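Local coordinates for meta cleavage compound hydrolase (Janthinobacterium, PDB 1J1I), which hydrolyses a carbon-carbon bond of the aromatic ring-cleavage product formed during bacterial breakdown of carbazole, probably releasing anthranilate, at residues A[59-62]-A[63-66]; A[94-97]-A[98-102]; A[236-239]-A[240-244]. One frame throughout, in Å; residues are numbered along the deposited sequence.

Interaction 1 (A[59-62]-A[63-66])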
loop_
_atom_site.group_PDB
_atom_site.type_symbol
_atom_site.label_atom_id
_atom_site.label_comp_id
_atom_site.label_asym_id
_atom_site.label_seq_id
_atom_site.Cartn_x
_atom_site.Cartn_y
_atom_site.Cartn_z
ATOM N N ILE A 59 14.446 11.411 -5.075
ATOM C CA ILE A 59 14.778 11.605 -6.480
ATOM C C ILE A 59 15.683 10.529 -7.090
ATOM O O ILE A 59 15.350 9.976 -8.134
ATOM C CB ILE A 59 15.412 12.997 -6.720
ATOM C CG1 ILE A 59 14.405 14.092 -6.365
ATOM C CG2 ILE A 59 15.820 13.145 -8.185
ATOM C CD1 ILE A 59 14.996 15.490 -6.348
ATOM N N PRO A 60 16.820 10.201 -6.437
ATOM C CA PRO A 60 17.752 9.187 -6.950
ATOM C C PRO A 60 17.082 7.850 -7.220
ATOM O O PRO A 60 17.310 7.216 -8.249
ATOM C CB PRO A 60 18.789 9.079 -5.829
ATOM C CG PRO A 60 18.769 10.461 -5.226
ATOM C CD PRO A 60 17.272 10.655 -5.113
ATOM N N ILE A 61 16.255 7.425 -6.276
ATOM C CA ILE A 61 15.565 6.154 -6.397
ATOM C C ILE A 61 14.600 6.149 -7.577
ATOM O O ILE A 61 14.624 5.243 -8.414
ATOM C CB ILE A 61 14.790 5.832 -5.101
ATOM C CG1 ILE A 61 15.753 5.836 -3.908
ATOM C CG2 ILE A 61 14.108 4.485 -5.225
ATOM C CD1 ILE A 61 15.069 5.732 -2.555
ATOM N N LEU A 62 13.751 7.165 -7.651
ATOM C CA LEU A 62 12.784 7.243 -8.733
ATOM C C LEU A 62 13.468 7.430 -10.089
ATOM O O LEU A 62 13.040 6.864 -11.095
ATOM C CB LEU A 62 11.795 8.386 -8.469
ATOM C CG LEU A 62 10.959 8.238 -7.193
ATOM C CD1 LEU A 62 10.046 9.439 -7.030
ATOM C CD2 LEU A 62 10.143 6.952 -7.259
ATOM N N ALA A 63 14.543 8.210 -10.100
ATOM C CA ALA A 63 15.279 8.496 -11.325
ATOM C C ALA A 63 15.892 7.262 -11.990
ATOM O O ALA A 63 16.347 7.324 -13.134
ATOM C CB ALA A 63 16.360 9.535 -11.045
ATOM N N ARG A 64 15.911 6.140 -11.282
ATOM C CA ARG A 64 16.458 4.922 -11.860
ATOM C C ARG A 64 15.481 4.359 -12.886
ATOM O O ARG A 64 15.857 3.544 -13.730
ATOM C CB ARG A 64 16.704 3.871 -10.773
ATOM C CG ARG A 64 18.141 3.388 -10.698
ATOM C CD ARG A 64 18.948 4.173 -9.677
ATOM N NE ARG A 64 18.540 3.855 -8.309
ATOM C CZ ARG A 64 19.151 4.313 -7.220
ATOM N NH1 ARG A 64 20.204 5.114 -7.332
ATOM N NH2 ARG A 64 18.710 3.968 -6.017
ATOM N N HIS A 65 14.230 4.809 -12.826
ATOM C CA HIS A 65 13.206 4.301 -13.732
ATOM C C HIS A 65 12.369 5.350 -14.461
ATOM O O HIS A 65 11.652 5.012 -15.400
ATOM C CB HIS A 65 12.264 3.377 -12.955
ATOM C CG HIS A 65 12.970 2.288 -12.210
ATOM N ND1 HIS A 65 13.604 1.243 -12.844
ATOM C CD2 HIS A 65 13.164 2.098 -10.883
ATOM C CE1 HIS A 65 14.160 0.456 -11.940
ATOM N NE2 HIS A 65 13.909 0.951 -10.743
ATOM N N TYR A 66 12.444 6.607 -14.029
ATOM C CA TYR A 66 11.658 7.667 -14.662
ATOM C C TYR A 66 12.399 8.991 -14.756
ATOM O O TYR A 66 13.452 9.176 -14.147
ATOM C CB TYR A 66 10.370 7.933 -13.871
ATOM C CG TYR A 66 9.452 6.751 -13.734
ATOM C CD1 TYR A 66 9.621 5.823 -12.706
ATOM C CD2 TYR A 66 8.439 6.530 -14.664
ATOM C CE1 TYR A 66 8.802 4.699 -12.612
ATOM C CE2 TYR A 66 7.616 5.412 -14.582
ATOM C CZ TYR A 66 7.804 4.499 -13.556
ATOM O OH TYR A 66 7.008 3.382 -13.494
HETATM O O HOH W 1 15.426 2.440 -7.787
#
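Ile-59 O accepts the N-H of Ala-63 at 2.8 Å, an i to i+4 bond of the short helix 59-62. Ile-59 itself turns its side chain inward, onto Leu-31, Leu-41 and Val-68 of the sheet. The carbonyl of Pro-60 lies against a flat group. Its O sits 3.4 Å above the plane of the Arg-64 guanidinium, toward the rim. Bends at chi2 (94°) and chi3 (71°) fold the arginine back over the helix. Its NH2 then reaches Ile-61 CA at 3.8 Å. Ile-61 O takes the N-H of Arg-64 at 3.3 Å. It also receives a bond from a water, which accepts only weakly from Arg-64 NE. Leu-62 O ends the turn with two donors, His-65 N at 2.9 Å and Tyr-66 N at 3.0 Å. The tyrosine N-H arrives in the carbonyl plane, the histidine N-H 43° out of it. Ile-61 and Leu-62 pack on Ala-272 and Leu-276 of helix 268-281, so the short helix lies between it and the alpha/beta-hydrolase sheet. The last carbonyls of the helix thus find donors in the turn to strand 67-71. The arginine lies across the helix end, where the Pro-60 carbonyl would probably suit its positive charge.

Interaction 2 (A[94-97]-A[98-102])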
loop_
_atom_site.group_PDB
_atom_site.type_symbol
_atom_site.label_atom_id
_atom_site.label_comp_id
_atom_site.label_asym_id
_atom_site.label_seq_id
_atom_site.Cartn_x
_atom_site.Cartn_y
_atom_site.Cartn_z
ATOM N N HIS A 94 -0.785 27.426 -12.013
ATOM C CA HIS A 94 0.662 27.428 -12.166
ATOM C C HIS A 94 1.178 26.045 -12.546
ATOM O O HIS A 94 1.977 25.911 -13.471
ATOM C CB HIS A 94 1.357 27.893 -10.880
ATOM C CG HIS A 94 2.845 27.719 -10.913
ATOM N ND1 HIS A 94 3.510 26.836 -10.091
ATOM C CD2 HIS A 94 3.793 28.290 -11.695
ATOM C CE1 HIS A 94 4.802 26.870 -10.363
ATOM N NE2 HIS A 94 5.001 27.745 -11.334
ATOM N N LEU A 95 0.728 25.019 -11.828
ATOM C CA LEU A 95 1.162 23.658 -12.116
ATOM C C LEU A 95 0.749 23.290 -13.541
ATOM O O LEU A 95 1.505 22.646 -14.272
ATOM C CB LEU A 95 0.560 22.681 -11.102
ATOM C CG LEU A 95 0.823 21.185 -11.316
ATOM C CD1 LEU A 95 2.325 20.937 -11.432
ATOM C CD2 LEU A 95 0.243 20.389 -10.141
ATOM N N HIS A 96 -0.449 23.708 -13.934
ATOM C CA HIS A 96 -0.941 23.448 -15.283
ATOM C C HIS A 96 0.007 24.075 -16.307
ATOM O O HIS A 96 0.405 23.428 -17.278
ATOM C CB HIS A 96 -2.356 24.026 -15.446
ATOM C CG HIS A 96 -2.774 24.231 -16.874
ATOM N ND1 HIS A 96 -2.364 25.316 -17.618
ATOM C CD2 HIS A 96 -3.567 23.494 -17.688
ATOM C CE1 HIS A 96 -2.892 25.242 -18.829
ATOM N NE2 HIS A 96 -3.625 24.146 -18.897
ATOM N N ASP A 97 0.370 25.333 -16.074
ATOM C CA ASP A 97 1.259 26.058 -16.973
ATOM C C ASP A 97 2.662 25.445 -17.006
ATOM O O ASP A 97 3.288 25.372 -18.065
ATOM C CB ASP A 97 1.331 27.545 -16.574
ATOM C CG ASP A 97 -0.012 28.264 -16.717
ATOM O OD1 ASP A 97 -0.928 27.722 -17.364
ATOM O OD2 ASP A 97 -0.156 29.387 -16.191
ATOM N N PHE A 98 3.153 24.993 -15.854
ATOM C CA PHE A 98 4.473 24.372 -15.794
ATOM C C PHE A 98 4.481 23.106 -16.646
ATOM O O PHE A 98 5.391 22.891 -17.441
ATOM C CB PHE A 98 4.841 24.022 -14.351
ATOM C CG PHE A 98 6.133 23.257 -14.221
ATOM C CD1 PHE A 98 6.122 21.883 -14.007
ATOM C CD2 PHE A 98 7.361 23.912 -14.313
ATOM C CE1 PHE A 98 7.314 21.161 -13.882
ATOM C CE2 PHE A 98 8.563 23.206 -14.193
ATOM C CZ PHE A 98 8.538 21.822 -13.974
ATOM N N ILE A 99 3.463 22.272 -16.473
ATOM C CA ILE A 99 3.370 21.041 -17.246
ATOM C C ILE A 99 3.391 21.349 -18.744
ATOM O O ILE A 99 4.160 20.750 -19.496
ATOM C CB ILE A 99 2.092 20.256 -16.872
ATOM C CG1 ILE A 99 2.244 19.697 -15.449
ATOM C CG2 ILE A 99 1.859 19.118 -17.850
ATOM C CD1 ILE A 99 0.985 19.086 -14.887
ATOM N N LYS A 100 2.559 22.296 -19.171
ATOM C CA LYS A 100 2.494 22.679 -20.580
ATOM C C LYS A 100 3.831 23.243 -21.074
ATOM O O LYS A 100 4.270 22.933 -22.179
ATOM C CB LYS A 100 1.399 23.729 -20.791
ATOM C CG LYS A 100 0.011 23.284 -20.359
ATOM C CD LYS A 100 -0.458 22.071 -21.138
ATOM C CE LYS A 100 -0.683 22.401 -22.603
ATOM N NZ LYS A 100 -1.698 23.474 -22.774
ATOM N N ALA A 101 4.466 24.074 -20.251
ATOM C CA ALA A 101 5.743 24.689 -20.605
ATOM C C ALA A 101 6.880 23.675 -20.712
ATOM O O ALA A 101 7.860 23.902 -21.430
ATOM C CB ALA A 101 6.100 25.769 -19.585
ATOM N N MET A 102 6.767 22.567 -19.984
ATOM C CA MET A 102 7.795 21.536 -20.033
ATOM C C MET A 102 7.700 20.752 -21.341
ATOM O O MET A 102 6.687 20.799 -22.037
ATOM C CB MET A 102 7.668 20.589 -18.834
ATOM C CG MET A 102 8.181 21.184 -17.525
ATOM S SD MET A 102 9.929 21.671 -17.613
ATOM C CE MET A 102 10.723 20.073 -17.494
#
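The backbone from His-94 to Ala-101 is regular alpha-helix, with i to i+4 bonds to Phe-98 N, Ile-99 N, Lys-100 N and Ala-101 N of 2.8 to 3.1 Å from the carbonyls of His-94, Leu-95, His-96 and Asp-97. On one flank His-96 and Lys-100 meet one turn apart. Lys-100 CG lies over one face of the imidazole, 4.0 Å from the ring centroid and 20° off the ring normal. This is a CH-pi contact made by the methylene, not by the ammonium group. The lysine chain is bent at chi2, chi3 and chi4, and this curl brings its NZ to 4.4 Å from His-96 NE2, without contact. The ring is also held at its edge. His-96 ND1 donates to Asp-97 OD1 at 2.8 Å, with the oxygen nearly in the ring plane. OD1 is met on its anti side, with the donor 28° out of the carboxylate plane. With CG anti to the backbone N (chi1 161°), His-96 is swung toward the C-terminal end of the helix, where both partners lie. Its ring also meets that of His-127. On another flank Leu-95 CD1 touches Ile-99 CD1 at 4.1 Å, a plain apolar contact. Phe-98 and His-94 face the sheet. Phe-98 packs edge-to-face on Tyr-30, and His-94 NE2 is hydrogen-bonded to Thr-28 OG1. This side of helix 88-101 packs on strands 17-23, 26-33 and 67-71 of the alpha/beta-hydrolase sheet. On the partly exposed side, the bond to Asp-97 fixes the imidazole's rotation and would tend to stabilise a protonated histidine, while the nearby lysine would oppose this.

Interaction 3 (A[236-239]-A[240-244])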
loop_
_atom_site.group_PDB
_atom_site.type_symbol
_atom_site.label_atom_id
_atom_site.label_comp_id
_atom_site.label_asym_id
_atom_site.label_seq_id
_atom_site.Cartn_x
_atom_site.Cartn_y
_atom_site.Cartn_z
ATOM N N VAL A 236 -2.761 15.621 9.129
ATOM C CA VAL A 236 -3.812 14.939 8.381
ATOM C C VAL A 236 -4.026 13.568 9.012
ATOM O O VAL A 236 -3.232 12.651 8.804
ATOM C CB VAL A 236 -3.423 14.750 6.898
ATOM C CG1 VAL A 236 -4.472 13.899 6.184
ATOM C CG2 VAL A 236 -3.289 16.102 6.223
ATOM N N PRO A 237 -5.107 13.409 9.793
ATOM C CA PRO A 237 -5.424 12.140 10.460
ATOM C C PRO A 237 -5.504 10.982 9.471
ATOM O O PRO A 237 -5.842 11.181 8.304
ATOM C CB PRO A 237 -6.773 12.420 11.120
ATOM C CG PRO A 237 -6.741 13.907 11.351
ATOM C CD PRO A 237 -6.145 14.416 10.067
ATOM N N VAL A 238 -5.205 9.774 9.941
ATOM C CA VAL A 238 -5.249 8.604 9.071
ATOM C C VAL A 238 -6.655 8.377 8.514
ATOM O O VAL A 238 -6.812 7.873 7.399
ATOM C CB VAL A 238 -4.764 7.325 9.813
ATOM C CG1 VAL A 238 -5.709 6.976 10.947
ATOM C CG2 VAL A 238 -4.653 6.173 8.835
ATOM N N GLU A 239 -7.677 8.759 9.277
ATOM C CA GLU A 239 -9.057 8.597 8.823
ATOM C C GLU A 239 -9.273 9.334 7.496
ATOM O O GLU A 239 -10.124 8.947 6.695
ATOM C CB GLU A 239 -10.041 9.139 9.865
ATOM C CG GLU A 239 -10.079 8.385 11.189
ATOM C CD GLU A 239 -8.771 8.464 11.955
ATOM O OE1 GLU A 239 -8.197 9.571 12.043
ATOM O OE2 GLU A 239 -8.322 7.423 12.477
ATOM N N THR A 240 -8.500 10.396 7.274
ATOM C CA THR A 240 -8.599 11.191 6.044
ATOM C C THR A 240 -8.305 10.337 4.822
ATOM O O THR A 240 -8.918 10.512 3.769
ATOM C CB THR A 240 -7.584 12.352 6.011
ATOM O OG1 THR A 240 -7.646 13.088 7.235
ATOM C CG2 THR A 240 -7.895 13.291 4.841
ATOM N N ALA A 241 -7.334 9.437 4.958
ATOM C CA ALA A 241 -6.963 8.551 3.863
ATOM C C ALA A 241 -8.148 7.651 3.539
ATOM O O ALA A 241 -8.479 7.425 2.370
ATOM C CB ALA A 241 -5.750 7.706 4.256
ATOM N N TYR A 242 -8.793 7.141 4.584
ATOM C CA TYR A 242 -9.933 6.258 4.402
ATOM C C TYR A 242 -11.042 7.000 3.658
ATOM O O TYR A 242 -11.749 6.410 2.841
ATOM C CB TYR A 242 -10.428 5.745 5.763
ATOM C CG TYR A 242 -9.361 5.004 6.562
ATOM C CD1 TYR A 242 -9.485 4.839 7.941
ATOM C CD2 TYR A 242 -8.220 4.491 5.941
ATOM C CE1 TYR A 242 -8.495 4.185 8.685
ATOM C CE2 TYR A 242 -7.224 3.835 6.675
ATOM C CZ TYR A 242 -7.371 3.688 8.047
ATOM O OH TYR A 242 -6.393 3.046 8.781
ATOM N N LYS A 243 -11.187 8.296 3.929
ATOM C CA LYS A 243 -12.211 9.071 3.241
ATOM C C LYS A 243 -11.812 9.278 1.775
ATOM O O LYS A 243 -12.658 9.196 0.887
ATOM C CB LYS A 243 -12.438 10.417 3.934
ATOM C CG LYS A 243 -13.670 11.151 3.422
ATOM C CD LYS A 243 -13.959 12.405 4.241
ATOM C CE LYS A 243 -15.281 13.042 3.829
ATOM N NZ LYS A 243 -15.595 14.246 4.650
ATOM N N PHE A 244 -10.532 9.548 1.521
ATOM C CA PHE A 244 -10.059 9.718 0.142
ATOM C C PHE A 244 -10.323 8.425 -0.626
ATOM O O PHE A 244 -10.740 8.447 -1.785
ATOM C CB PHE A 244 -8.552 9.997 0.093
ATOM C CG PHE A 244 -8.181 11.448 0.237
ATOM C CD1 PHE A 244 -7.344 11.861 1.264
ATOM C CD2 PHE A 244 -8.642 12.396 -0.673
ATOM C CE1 PHE A 244 -6.967 13.201 1.390
ATOM C CE2 PHE A 244 -8.271 13.739 -0.558
ATOM C CZ PHE A 244 -7.433 14.141 0.476
#
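Pro-237 O accepts the N-H of Thr-240 at 3.0 Å, with an N-H...O angle of 145°. Thr-240 OG1 lies 2.8 Å from the same Pro-237 O, although the placing of this hydroxyl is less sure. Standing beside its own backbone N (chi1 -49°), it would put a second donor on that oxygen, if its doubtful position holds. Pro-237 thus supplies a carbonyl just before helix 238-247, and the first turn closes on it. The next carbonyl, Val-238 O, accepts from Ala-241 N at 2.9 Å. It also lies 3.8 Å above the Tyr-242 ring, over its centre. Glu-239 O accepts from Lys-243 N at 3.0 Å, a regular i to i+4 bond. With this bond the alpha-helical i to i+4 pattern begins.

Apolar atoms fill in around these bonds. Val-236 CG1 presses on Thr-240 CB at 3.5 Å, tighter than a usual carbon-carbon contact. Val-238 CG2 reaches Tyr-242 CZ at 3.8 Å, the two side chains slanting across each other.

Val-236 N is satisfied by OD1 of Asp-233, and Val-236 also packs on His-261. Both are probably active-site residues of this hydrolase. The helix belongs to the beta-alpha-beta unit between strands 225-230 and 251-256. Ala-241 and Phe-244 lie on Val-227 of the first strand. Val-238 and Tyr-242 lie on Ile-255 of the second. The Tyr-242 ring stacks on Tyr-242 of the second subunit, so this turn also forms part of the dimer contact.

All three interactions are local turns or helical segments within one alpha/beta-hydrolase domain, and none touches another. Interactions 1 and 2 come early in the chain. Their centres are 21 Å apart and their nearest atoms about 12 Å. Both pack against strands on the half of the sheet that includes 26-33 and 67-71, away from the probable active site. Interaction 3 lies 28 Å from interaction 1 and 29 Å from interaction 2, centre to centre. It is across the chain's centre from interaction 2. Only interaction 3 borders the probable catalytic residues: the Val-236 side chain is about 4 Å from those of Asp-233 and His-261.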